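PDB 4MOZ: fructose-bisphosphate aldolase from Slackia heliotrinireducens, which belongs to the DeoC/LacD family of aldolases and folds as a parallel eight-stranded TIM barrel that assembles with other copies of itself. Local coordinates for residues I58-S61 / D62-P65; H274-S277 / L278-V282. All blocks are in the same frame, centred on the assembly; numbering follows the deposited sequence.

Contact 1: residues I58-S61 / D62-P65; sequences IDIS and DSDP
Ser63 turns back on Ile60 and grips its carbonyl twice. OG of Ser63 lies 2.7 Å from Ile60 O and meets it almost head-on, with a C=O...donor angle of 164°, while N of Ser63 reaches the same oxygen from well above the carbonyl plane at 3.2 Å. The chi1 of 64° sets the hydroxyl between the backbone N and carbonyl carbon of Ser63, folded back over its own turn. One residue earlier Asp62 N donates to Asp59 O at 2.9 Å, and Asp64 N adds a weak bond to Ser61 O. These i to i+3 bonds make 60-63 a single turn of 3-10 helix, entered through an Asx turn in which Asp59 OD2 accepts from Ser61 N at 3.0 Å. Ser61 OG is a second donor to that oxygen, at 2.6 Å from Asp59 OD2, and the two donors lie on opposite faces of the carboxylate plane. The buried side of the turn is held by Asp62, whose CG, anti to the backbone N (chi1 -156°), carries the carboxylate toward Ile58 and His274. Its OD2 packs 3.7 Å from Ile58 CG2, the two side chains crossing obliquely, and has its hydrogen-bond partner in His274; Phe53 and His67 also touch Asp62. Toward solvent the contact is looser. Ile60 is exposed, and of its side chain only CD1 comes near Ser63, 3.9 Å from OG. Asp64, likewise exposed, leads its carboxylate away from the turn, and OD1 caps Glu66 N at the start of helix 66-74.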
loop_
_atom_site.group_PDB
_atom_site.type_symbol
_atom_site.label_atom_id
_atom_site.label_comp_id
_atom_site.label_asym_id
_atom_site.label_seq_id
_atom_site.Cartn_x
_atom_site.Cartn_y
_atom_site.Cartn_z
ATOM N N ILE C 58 10.187 39.882 -11.727
ATOM C CA ILE C 58 9.994 38.785 -12.668
ATOM C C ILE C 58 9.316 39.349 -13.913
ATOM O O ILE C 58 8.265 39.985 -13.818
ATOM C CB ILE C 58 9.137 37.648 -12.057
ATOM C CG1 ILE C 58 9.806 37.095 -10.790
ATOM C CG2 ILE C 58 8.904 36.536 -13.078
ATOM C CD1 ILE C 58 8.894 36.281 -9.893
ATOM N N ASP C 59 9.923 39.122 -15.074
ATOM C CA ASP C 59 9.373 39.613 -16.332
ATOM C C ASP C 59 7.964 39.076 -16.563
ATOM O O ASP C 59 7.695 37.893 -16.329
ATOM C CB ASP C 59 10.271 39.231 -17.509
ATOM C CG ASP C 59 9.914 39.984 -18.776
ATOM O OD1 ASP C 59 10.405 41.118 -18.950
ATOM O OD2 ASP C 59 9.142 39.444 -19.597
ATOM N N ILE C 60 7.079 39.954 -17.030
ATOM C CA ILE C 60 5.684 39.604 -17.303
ATOM C C ILE C 60 5.511 38.405 -18.252
ATOM O O ILE C 60 4.531 37.670 -18.147
ATOM C CB ILE C 60 4.859 40.834 -17.778
ATOM C CG1 ILE C 60 3.354 40.524 -17.788
ATOM C CG2 ILE C 60 5.341 41.347 -19.134
ATOM C CD1 ILE C 60 2.793 40.108 -16.439
ATOM N N SER C 61 6.468 38.194 -19.153
ATOM C CA SER C 61 6.400 37.054 -20.074
ATOM C C SER C 61 6.512 35.692 -19.368
ATOM O O SER C 61 6.072 34.680 -19.909
ATOM C CB SER C 61 7.442 37.180 -21.193
ATOM O OG SER C 61 8.760 37.139 -20.672
ATOM N N ASP C 62 7.081 35.675 -18.161
ATOM C CA ASP C 62 7.213 34.435 -17.373
ATOM C C ASP C 62 5.882 33.910 -16.802
ATOM O O ASP C 62 5.798 32.763 -16.345
ATOM C CB ASP C 62 8.237 34.614 -16.246
ATOM C CG ASP C 62 8.845 33.293 -15.786
ATOM O OD1 ASP C 62 8.811 32.304 -16.554
ATOM O OD2 ASP C 62 9.375 33.246 -14.654
ATOM N N SER C 63 4.843 34.741 -16.835
ATOM C CA SER C 63 3.523 34.317 -16.385
ATOM C C SER C 63 2.825 33.387 -17.390
ATOM O O SER C 63 1.848 32.734 -17.048
ATOM C CB SER C 63 2.647 35.525 -16.060
ATOM O OG SER C 63 2.406 36.284 -17.223
ATOM N N ASP C 64 3.327 33.324 -18.619
ATOM C CA ASP C 64 2.827 32.370 -19.611
ATOM C C ASP C 64 3.801 31.193 -19.685
ATOM O O ASP C 64 4.975 31.387 -19.979
ATOM C CB ASP C 64 2.683 33.045 -20.984
ATOM C CG ASP C 64 2.045 32.139 -22.045
ATOM O OD1 ASP C 64 1.993 30.900 -21.886
ATOM O OD2 ASP C 64 1.590 32.688 -23.068
ATOM N N PRO C 65 3.319 29.970 -19.412
ATOM C CA PRO C 65 4.163 28.767 -19.417
ATOM C C PRO C 65 4.869 28.474 -20.744
ATOM O O PRO C 65 5.915 27.824 -20.737
ATOM C CB PRO C 65 3.177 27.647 -19.097
ATOM C CG PRO C 65 2.098 28.320 -18.325
ATOM C CD PRO C 65 1.953 29.673 -18.948
#

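Contact 2: residues H274-S277 / L278-V282; sequences HQRS and LDEAV
Arg276 and Glu280 form a salt bridge over the first turn of helix 278-294, its one hydrogen bond running from NH2 of Arg276 to OE2 of Glu280 at 2.5 Å. The oxygen sits at the guanidinium edge, only 4° out of its plane, and is met nearly along its C-O axis, yet the two flat groups are turned 51° apart. Nonpolar contact backs the charge pair: with CG anti to its backbone N (chi1 -171°), Glu280 is carried at a slant across the extended Arg276 chain, and its CG is 3.8 Å from Arg276 CD. NE of Arg276 bonds to Asn272 O, a further hold on the guanidinium, and Phe305 touches both side chains. Among backbone bonds, Ala281 N donates to Ser277 O at 2.8 Å. This is the first i to i+4 bond of the helix, with Ser277 as its N-cap residue; helix 278-294 follows the last strand of the TIM barrel, 266-269. One water bridges the two segments: it accepts from Ser277 N at 2.9 Å and donates weakly to Glu280 OE1. In van der Waals contact, Ser277 OG rests 3.7 Å from Glu280 CB, and Ala281 CB lies against Ser277 O.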
loop_
_atom_site.group_PDB
_atom_site.type_symbol
_atom_site.label_atom_id
_atom_site.label_comp_id
_atom_site.label_asym_id
_atom_site.label_seq_id
_atom_site.Cartn_x
_atom_site.Cartn_y
_atom_site.Cartn_z
ATOM N N HIS C 274 14.360 31.791 -16.505
ATOM C CA HIS C 274 12.999 32.069 -16.961
ATOM C C HIS C 274 12.344 33.312 -16.419
ATOM O O HIS C 274 11.395 33.799 -17.019
ATOM C CB HIS C 274 12.082 30.842 -16.851
ATOM C CG HIS C 274 11.841 30.360 -15.435
ATOM N ND1 HIS C 274 11.153 31.082 -14.523
ATOM C CD2 HIS C 274 12.189 29.163 -14.807
ATOM C CE1 HIS C 274 11.086 30.396 -13.369
ATOM N NE2 HIS C 274 11.721 29.220 -13.544
ATOM N N GLN C 275 12.853 33.860 -15.315
ATOM C CA GLN C 275 12.332 35.136 -14.785
ATOM C C GLN C 275 12.707 36.362 -15.635
ATOM O O GLN C 275 12.172 37.457 -15.429
ATOM C CB GLN C 275 12.746 35.345 -13.329
ATOM C CG GLN C 275 12.055 34.386 -12.374
ATOM C CD GLN C 275 12.486 34.550 -10.931
ATOM O OE1 GLN C 275 13.428 35.278 -10.623
ATOM N NE2 GLN C 275 11.792 33.863 -10.034
ATOM N N ARG C 276 13.612 36.169 -16.590
ATOM C CA ARG C 276 14.039 37.230 -17.498
ATOM C C ARG C 276 13.168 37.243 -18.750
ATOM O O ARG C 276 12.480 36.262 -19.042
ATOM C CB ARG C 276 15.508 37.034 -17.887
ATOM C CG ARG C 276 16.476 37.136 -16.723
ATOM C CD ARG C 276 17.856 36.632 -17.109
ATOM N NE ARG C 276 18.677 36.375 -15.930
ATOM C CZ ARG C 276 19.498 37.257 -15.363
ATOM N NH1 ARG C 276 20.191 36.909 -14.290
ATOM N NH2 ARG C 276 19.634 38.479 -15.861
ATOM N N SER C 277 13.206 38.353 -19.484
ATOM C CA SER C 277 12.527 38.457 -20.775
ATOM C C SER C 277 13.093 37.419 -21.733
ATOM O O SER C 277 14.232 36.981 -21.570
ATOM C CB SER C 277 12.708 39.858 -21.364
ATOM O OG SER C 277 14.064 40.088 -21.718
ATOM N N LEU C 278 12.302 37.036 -22.732
ATOM C CA LEU C 278 12.690 35.982 -23.673
ATOM C C LEU C 278 14.099 36.184 -24.246
ATOM O O LEU C 278 14.921 35.267 -24.205
ATOM C CB LEU C 278 11.641 35.825 -24.788
ATOM C CG LEU C 278 11.856 34.752 -25.868
ATOM C CD1 LEU C 278 12.011 33.356 -25.273
ATOM C CD2 LEU C 278 10.728 34.777 -26.892
ATOM N N ASP C 279 14.386 37.385 -24.750
ATOM C CA ASP C 279 15.694 37.678 -25.348
ATOM C C ASP C 279 16.855 37.479 -24.366
ATOM O O ASP C 279 17.831 36.798 -24.687
ATOM C CB ASP C 279 15.727 39.092 -25.949
ATOM C CG ASP C 279 14.871 39.222 -27.208
ATOM O OD1 ASP C 279 14.602 38.202 -27.885
ATOM O OD2 ASP C 279 14.466 40.361 -27.524
ATOM N N GLU C 280 16.729 38.060 -23.174
ATOM C CA GLU C 280 17.765 37.978 -22.143
ATOM C C GLU C 280 17.932 36.553 -21.618
ATOM O O GLU C 280 19.053 36.101 -21.382
ATOM C CB GLU C 280 17.454 38.939 -20.991
ATOM C CG GLU C 280 18.582 39.088 -19.979
ATOM C CD GLU C 280 18.278 40.112 -18.905
ATOM O OE1 GLU C 280 17.806 41.217 -19.238
ATOM O OE2 GLU C 280 18.517 39.820 -17.719
ATOM N N ALA C 281 16.805 35.862 -21.443
ATOM C CA ALA C 281 16.776 34.476 -20.993
ATOM C C ALA C 281 17.542 33.586 -21.958
ATOM O O ALA C 281 18.406 32.809 -21.539
ATOM C CB ALA C 281 15.338 33.996 -20.859
ATOM N N VAL C 282 17.218 33.716 -23.245
ATOM C CA VAL C 282 17.915 33.011 -24.319
ATOM C C VAL C 282 19.426 33.281 -24.258
ATOM O O VAL C 282 20.233 32.348 -24.314
ATOM C CB VAL C 282 17.321 33.375 -25.702
ATOM C CG1 VAL C 282 18.249 32.978 -26.837
ATOM C CG2 VAL C 282 15.964 32.714 -25.887
HETATM O O HOH W 1 14.956 40.498 -18.512
#

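From the N terminus, contact 1 comes first, closing a short turn between helix 44-47 and helix 66-74. Contact 2 opens about two hundred residues later, after strand 266-269 and helix 271-274, where the chain enters helix 278-294. The two follow in series, neither nesting nor crossing, yet their centres are about 9 Å apart. They join through two probable hydrogen bonds, Asp62 OD2 with His274 ND1 at 2.8 Å and the backbone pair Asp59 N to Gln275 O, also 2.8 Å. The loop that follows strand 37-41 and helix 44-47 is thereby tied to the segment after the last strand, 266-269; strands 37-41 and 266-269 neighbour each other where the barrel closes.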